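Local coordinates for mandelate racemase / muconate lactonizing enzyme family protein (Agrobacterium tumefaciens, PDB 4DXK) that is a mandelate racemase-type member of the enolase superfamily that probably acts as a lyase or isomerase, as family members do, at residues P191-K194 with S195-P199; E268-S272 with R273-R277. One frame throughout, in Å; residues are numbered along the deposited sequence.

Contact 1. Residues P191-K194 with S195-P199; sequences PDLK and SALEP
L193 and L197, one helical turn apart, meet on the inward face of helix 190-207, where CD1 of L193 lies 4.2 Å from CG of L197. L193 has its CG anti to the backbone N (chi1 172°), passing beside its own carbonyl; CG of L197 lies anti to its carbonyl carbon, beside the backbone N (chi1 -66°). The two side chains cross obliquely. CG of L197 also sits 3.3 Å from the carbonyl O of L193. Leucines suit this side because the chain folds over them: L193 reaches F176, Q228 and A232, L197 touches L233, and the small methyl of A196 lets F176 come close to the helix.

Two firm rungs join the turns, from N of S195 to O of P191 and from N of A196 to O of D192, each 3.0 Å. The next turn is looser. N of L197 is shared weakly between O of L193 and O of K194, and N of E198 only weakly meets O of K194 at 3.5 Å. P199, having no N-H, cannot add a rung, and the helix kinks there.

The outer side is polar. D192 OD1 accepts a bond from a water at 2.7 Å, and OD2 forms a salt bridge with K182. P191 and K194 pack on D209 of a second subunit. K194 NZ and E198 OE2, the loosely bridged part, stand 6.0 Å apart, linked through one weakly held water. The chemistry thus implies an amphipathic helix: backbone rungs hold it, leucines face the protein interior, and outside D192 is fixed by K182 while K194 and E198 communicate only weakly.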
ATOM      1  N   PRO A 191       3.912  32.456 -21.222  1.00 14.10           N
ATOM      2  CA  PRO A 191       4.879  33.061 -22.152  1.00 15.50           C
ATOM      3  C   PRO A 191       6.338  32.761 -21.779  1.00 14.58           C
ATOM      4  O   PRO A 191       7.142  32.520 -22.681  1.00 16.85           O
ATOM      5  CB  PRO A 191       4.592  34.561 -22.030  1.00 17.55           C
ATOM      6  CG  PRO A 191       3.149  34.628 -21.660  1.00 15.88           C
ATOM      7  CD  PRO A 191       2.951  33.462 -20.723  1.00 16.49           C
ATOM      8  N   ASP A 192       6.680  32.757 -20.494  1.00 14.10           N
ATOM      9  CA  ASP A 192       8.052  32.430 -20.106  1.00 16.81           C
ATOM     10  C   ASP A 192       8.381  30.960 -20.367  1.00 15.87           C
ATOM     11  O   ASP A 192       9.520  30.615 -20.708  1.00 16.13           O
ATOM     12  CB  ASP A 192       8.301  32.777 -18.642  1.00 15.07           C
ATOM     13  CG  ASP A 192       8.449  34.267 -18.412  1.00 17.73           C
ATOM     14  OD1 ASP A 192       8.587  35.022 -19.400  1.00 20.38           O
ATOM     15  OD2 ASP A 192       8.434  34.681 -17.237  1.00 16.96           O
ATOM     16  N   LEU A 193       7.391  30.089 -20.195  1.00 14.20           N
ATOM     17  CA  LEU A 193       7.558  28.680 -20.526  1.00 13.83           C
ATOM     18  C   LEU A 193       7.816  28.528 -22.032  1.00 15.35           C
ATOM     19  O   LEU A 193       8.760  27.844 -22.444  1.00 15.35           O
ATOM     20  CB  LEU A 193       6.330  27.888 -20.063  1.00 13.38           C
ATOM     21  CG  LEU A 193       6.196  26.418 -20.460  1.00 19.02           C
ATOM     22  CD1 LEU A 193       7.468  25.653 -20.176  1.00 18.27           C
ATOM     23  CD2 LEU A 193       5.029  25.784 -19.709  1.00 25.56           C
ATOM     24  N   LYS A 194       7.006  29.190 -22.853  1.00 15.07           N
ATOM     25  CA  LYS A 194       7.196  29.147 -24.304  1.00 16.48           C
ATOM     26  C   LYS A 194       8.591  29.629 -24.719  1.00 16.00           C
ATOM     27  O   LYS A 194       9.227  29.033 -25.586  1.00 17.12           O
ATOM     28  CB  LYS A 194       6.104  29.957 -25.004  1.00 18.38           C
ATOM     29  CG  LYS A 194       6.146  29.905 -26.519  1.00 21.57           C
ATOM     30  CD  LYS A 194       4.830  30.382 -27.117  1.00 32.43           C
ATOM     31  CE  LYS A 194       4.508  31.811 -26.710  1.00 38.14           C
ATOM     32  NZ  LYS A 194       4.906  32.791 -27.763  1.00 46.96           N
ATOM     33  N   SER A 195       9.067  30.698 -24.090  0.60 15.87           N
ATOM     34  CA  SER A 195      10.400  31.209 -24.392  0.60 16.90           C
ATOM     35  C   SER A 195      11.485  30.199 -24.038  0.60 16.01           C
ATOM     36  O   SER A 195      12.447  30.027 -24.790  0.60 17.55           O
ATOM     37  CB  SER A 195      10.648  32.520 -23.656  0.60 17.46           C
ATOM     38  OG  SER A 195       9.750  33.516 -24.105  0.60 18.28           O
ATOM     39  N   ALA A 196      11.330  29.529 -22.899  1.00 16.74           N
ATOM     40  CA  ALA A 196      12.315  28.546 -22.461  1.00 16.20           C
ATOM     41  C   ALA A 196      12.315  27.273 -23.321  1.00 16.72           C
ATOM     42  O   ALA A 196      13.295  26.525 -23.323  1.00 16.37           O
ATOM     43  CB  ALA A 196      12.103  28.213 -20.999  1.00 15.61           C
ATOM     44  N   LEU A 197      11.231  27.036 -24.058  1.00 15.11           N
ATOM     45  CA  LEU A 197      11.160  25.880 -24.951  1.00 16.44           C
ATOM     46  C   LEU A 197      11.876  26.128 -26.279  1.00 16.58           C
ATOM     47  O   LEU A 197      12.195  25.178 -26.998  1.00 17.88           O
ATOM     48  CB  LEU A 197       9.706  25.485 -25.208  1.00 17.94           C
ATOM     49  CG  LEU A 197       8.922  24.953 -24.013  1.00 18.43           C
ATOM     50  CD1 LEU A 197       7.467  24.727 -24.396  1.00 24.66           C
ATOM     51  CD2 LEU A 197       9.542  23.665 -23.495  1.00 18.81           C
ATOM     52  N   GLU A 198      12.126  27.387 -26.610  1.00 16.45           N
ATOM     53  CA  GLU A 198      12.739  27.708 -27.896  1.00 19.83           C
ATOM     54  C   GLU A 198      14.089  27.032 -28.201  1.00 17.14           C
ATOM     55  O   GLU A 198      14.311  26.618 -29.335  1.00 18.66           O
ATOM     56  CB  GLU A 198      12.790  29.222 -28.096  1.00 20.71           C
ATOM     57  CG  GLU A 198      11.394  29.834 -28.226  1.00 31.08           C
ATOM     58  CD  GLU A 198      11.408  31.272 -28.705  1.00 44.18           C
ATOM     59  OE1 GLU A 198      12.269  32.047 -28.240  1.00 45.84           O
ATOM     60  OE2 GLU A 198      10.554  31.621 -29.544  1.00 48.12           O
ATOM     61  N   PRO A 199      14.986  26.891 -27.202  1.00 17.68           N
ATOM     62  CA  PRO A 199      16.219  26.160 -27.523  1.00 16.64           C
ATOM     63  C   PRO A 199      15.965  24.725 -27.987  1.00 16.49           C
ATOM     64  O   PRO A 199      16.708  24.222 -28.827  1.00 18.23           O
ATOM     65  CB  PRO A 199      16.976  26.153 -26.193  1.00 21.91           C
ATOM     66  CG  PRO A 199      16.489  27.365 -25.480  1.00 25.87           C
ATOM     67  CD  PRO A 199      15.051  27.517 -25.868  1.00 20.23           C
TER
HETATM   68  O   HOH W   1       9.067  35.343 -22.068  1.00 30.59           O
HETATM   69  O   HOH W   2       8.377  32.884 -27.350  1.00 46.03           O

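Contact 2. Residues E268-S272 with R273-R277; sequences ETLGS and RWAFR. With NA (sodium ion), chain C.
Positive phi (81°) at S272 is the odd feature of this turn. Its first torsion, 88°, sets OG between the backbone N and the carbonyl carbon, where the hydroxyl meets both G271 and W274. OG donates to O of G271 over 2.6 Å, in the carbonyl plane and on a lone pair, and accepts a weak bond from N of W274 at 3.2 Å, a weak ST turn; serine is small enough to fit. The same residue's carbonyl O takes weak bonds from N of A275 and N of F276, and lies at the edge of the phenyl ring, 3.3 Å from CD2 of F276.

Apolar packing completes the turn. CB of L270 comes within 3.8 Å of CE2 of F276 and 4.0 Å of CB of A275, and CD1 of L270 lies over one face of the phenyl ring. CB of A275 also makes a close methyl-carbonyl contact, 3.2 Å from O of G271. The indole of W274 meets S272 CB in its plane at the edge, and one face carries CG of R273. W274 CH2 in turn lies over one face of the R273 guanidinium, which forms salt bridges with E300 and with E309 of another subunit.

At the other end E268 OE1 binds the sodium ion at 2.3 Å. E216 and E242 complete the protein ligands. A sodium-bound water donates to OE2 of E268. The chemistry is consistent with a metal-binding loop whose path into its helix is set jointly by the hydroxyl and carbonyl of S272 and the L270-F276 packing.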
ATOM      1  N   GLU A 268      23.058  14.459  -8.099  1.00  8.04           N
ATOM      2  CA  GLU A 268      24.371  14.880  -7.620  1.00  8.34           C
ATOM      3  C   GLU A 268      24.297  15.501  -6.221  1.00  7.66           C
ATOM      4  O   GLU A 268      25.306  15.573  -5.516  1.00  8.68           O
ATOM      5  CB  GLU A 268      24.978  15.885  -8.604  1.00 10.12           C
ATOM      6  CG  GLU A 268      24.230  17.224  -8.640  1.00 11.27           C
ATOM      7  CD  GLU A 268      24.624  18.135  -9.788  1.00 11.87           C
ATOM      8  OE1 GLU A 268      24.787  17.637 -10.914  1.00 17.08           O
ATOM      9  OE2 GLU A 268      24.759  19.362  -9.563  1.00 15.63           O
ATOM     10  N   THR A 269      23.115  15.963  -5.822  1.00  7.01           N
ATOM     11  CA  THR A 269      22.970  16.615  -4.514  1.00  7.92           C
ATOM     12  C   THR A 269      22.769  15.655  -3.344  1.00  8.17           C
ATOM     13  O   THR A 269      22.788  16.096  -2.196  1.00  8.69           O
ATOM     14  CB  THR A 269      21.820  17.662  -4.486  1.00  8.23           C
ATOM     15  OG1 THR A 269      20.544  17.005  -4.530  1.00  8.13           O
ATOM     16  CG2 THR A 269      21.933  18.633  -5.651  1.00  9.34           C
ATOM     17  N   LEU A 270      22.575  14.365  -3.625  1.00  7.20           N
ATOM     18  CA  LEU A 270      22.320  13.362  -2.595  1.00  7.97           C
ATOM     19  C   LEU A 270      23.608  12.693  -2.148  1.00  7.83           C
ATOM     20  O   LEU A 270      24.500  12.429  -2.968  1.00  8.79           O
ATOM     21  CB  LEU A 270      21.359  12.283  -3.118  1.00  7.97           C
ATOM     22  CG  LEU A 270      19.914  12.734  -3.329  1.00  7.76           C
ATOM     23  CD1 LEU A 270      19.126  11.645  -4.042  1.00 10.86           C
ATOM     24  CD2 LEU A 270      19.234  13.106  -2.012  1.00 10.33           C
ATOM     25  N   GLY A 271      23.700  12.381  -0.860  1.00  7.90           N
ATOM     26  CA  GLY A 271      24.887  11.739  -0.320  1.00  9.17           C
ATOM     27  C   GLY A 271      24.636  10.430   0.406  1.00  7.63           C
ATOM     28  O   GLY A 271      23.661  10.298   1.150  1.00  8.49           O
ATOM     29  N   SER A 272      25.540   9.486   0.159  1.00  8.81           N
ATOM     30  CA  SER A 272      25.608   8.168   0.812  1.00  7.48           C
ATOM     31  C   SER A 272      24.636   7.183   0.179  1.00  7.60           C
ATOM     32  O   SER A 272      23.598   7.552  -0.390  1.00  7.83           O
ATOM     33  CB  SER A 272      25.378   8.225   2.331  1.00  8.42           C
ATOM     34  OG  SER A 272      23.992   8.139   2.648  1.00  8.78           O
ATOM     35  N   ARG A 273      24.943   5.905   0.312  1.00  7.98           N
ATOM     36  CA  ARG A 273      24.057   4.927  -0.278  1.00  8.25           C
ATOM     37  C   ARG A 273      22.668   4.936   0.347  1.00  8.01           C
ATOM     38  O   ARG A 273      21.712   4.489  -0.286  1.00  8.38           O
ATOM     39  CB  ARG A 273      24.696   3.548  -0.259  1.00 12.72           C
ATOM     40  CG  ARG A 273      24.548   2.822   1.007  1.00 13.17           C
ATOM     41  CD  ARG A 273      25.503   1.624   0.986  1.00 14.44           C
ATOM     42  NE  ARG A 273      26.809   2.022   1.497  1.00  9.91           N
ATOM     43  CZ  ARG A 273      27.614   1.218   2.171  1.00  8.72           C
ATOM     44  NH1 ARG A 273      27.306  -0.065   2.327  1.00  9.27           N
ATOM     45  NH2 ARG A 273      28.733   1.702   2.665  1.00  9.91           N
ATOM     46  N   TRP A 274      22.548   5.453   1.568  1.00  7.05           N
ATOM     47  CA  TRP A 274      21.257   5.504   2.242  1.00  8.04           C
ATOM     48  C   TRP A 274      20.300   6.484   1.565  1.00  6.66           C
ATOM     49  O   TRP A 274      19.094   6.215   1.468  1.00  7.62           O
ATOM     50  CB  TRP A 274      21.439   5.786   3.747  1.00  7.62           C
ATOM     51  CG  TRP A 274      22.072   4.598   4.419  1.00  7.96           C
ATOM     52  CD1 TRP A 274      21.423   3.552   5.004  1.00 10.07           C
ATOM     53  CD2 TRP A 274      23.473   4.295   4.500  1.00  7.81           C
ATOM     54  NE1 TRP A 274      22.328   2.626   5.451  1.00 10.30           N
ATOM     55  CE2 TRP A 274      23.593   3.052   5.148  1.00  8.48           C
ATOM     56  CE3 TRP A 274      24.637   4.953   4.092  1.00  8.35           C
ATOM     57  CZ2 TRP A 274      24.833   2.455   5.405  1.00  9.73           C
ATOM     58  CZ3 TRP A 274      25.868   4.358   4.341  1.00 10.32           C
ATOM     59  CH2 TRP A 274      25.955   3.124   5.000  1.00 10.78           C
ATOM     60  N   ALA A 275      20.817   7.602   1.069  1.00  7.04           N
ATOM     61  CA  ALA A 275      19.978   8.513   0.292  1.00  7.11           C
ATOM     62  C   ALA A 275      19.504   7.858  -0.998  1.00  6.71           C
ATOM     63  O   ALA A 275      18.377   8.076  -1.445  1.00  7.61           O
ATOM     64  CB  ALA A 275      20.712   9.819  -0.012  1.00  7.70           C
ATOM     65  N   PHE A 276      20.372   7.049  -1.595  1.00  6.70           N
ATOM     66  CA  PHE A 276      20.023   6.374  -2.838  1.00  7.29           C
ATOM     67  C   PHE A 276      19.079   5.198  -2.616  1.00  7.04           C
ATOM     68  O   PHE A 276      18.224   4.935  -3.460  1.00  8.05           O
ATOM     69  CB  PHE A 276      21.280   6.031  -3.651  1.00  6.92           C
ATOM     70  CG  PHE A 276      21.896   7.250  -4.259  1.00  6.49           C
ATOM     71  CD1 PHE A 276      21.486   7.696  -5.499  1.00  8.08           C
ATOM     72  CD2 PHE A 276      22.815   8.014  -3.553  1.00  7.63           C
ATOM     73  CE1 PHE A 276      22.015   8.859  -6.049  1.00  7.53           C
ATOM     74  CE2 PHE A 276      23.347   9.183  -4.101  1.00  8.06           C
ATOM     75  CZ  PHE A 276      22.948   9.607  -5.344  1.00  7.81           C
ATOM     76  N   ARG A 277      19.179   4.536  -1.465  1.00  7.08           N
ATOM     77  CA  ARG A 277      18.125   3.598  -1.078  1.00  7.69           C
ATOM     78  C   ARG A 277      16.779   4.316  -1.021  1.00  6.83           C
ATOM     79  O   ARG A 277      15.781   3.838  -1.567  1.00  8.31           O
ATOM     80  CB  ARG A 277      18.427   2.960   0.278  1.00  8.49           C
ATOM     81  CG  ARG A 277      17.200   2.322   0.942  1.00  9.92           C
ATOM     82  CD  ARG A 277      17.549   1.634   2.258  1.00  8.92           C
ATOM     83  NE  ARG A 277      16.336   1.341   3.026  1.00 11.66           N
ATOM     84  CZ  ARG A 277      16.280   1.175   4.343  1.00 10.53           C
ATOM     85  NH1 ARG A 277      17.371   1.223   5.083  1.00 11.01           N
ATOM     86  NH2 ARG A 277      15.105   0.960   4.920  1.00 14.36           N
TER
HETATM   87 NA    NA C 502      23.487  18.800 -12.472  1.00 12.83          NA
HETATM   88  O   HOH W   3      24.491  20.786 -11.694  1.00 23.27           O
HETATM   89  O   HOH W   4      21.724  19.269 -11.029  1.00 23.75           O

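Following the chain from its N terminus, both contacts come within the barrel-like C-terminal domain. Contact 1 lies on helix 190-207, in the connection that carries the chain from strand 170-173 to strand 212-216, the latter ending in the sodium ligand E216. Strands 212-216, 240-242 and 264-266 follow before contact 2, where the last of them passes into helix 272-281. Each is a local turn, so neither closes a long loop; they run in series without nesting or crossing. The nearest atoms of contact 1 and contact 2 are about 19 Å apart. Contact 1 seats an outer helix against helix 223-232, while contact 2 joins the sodium site to helix 297-310 and neighbouring subunits.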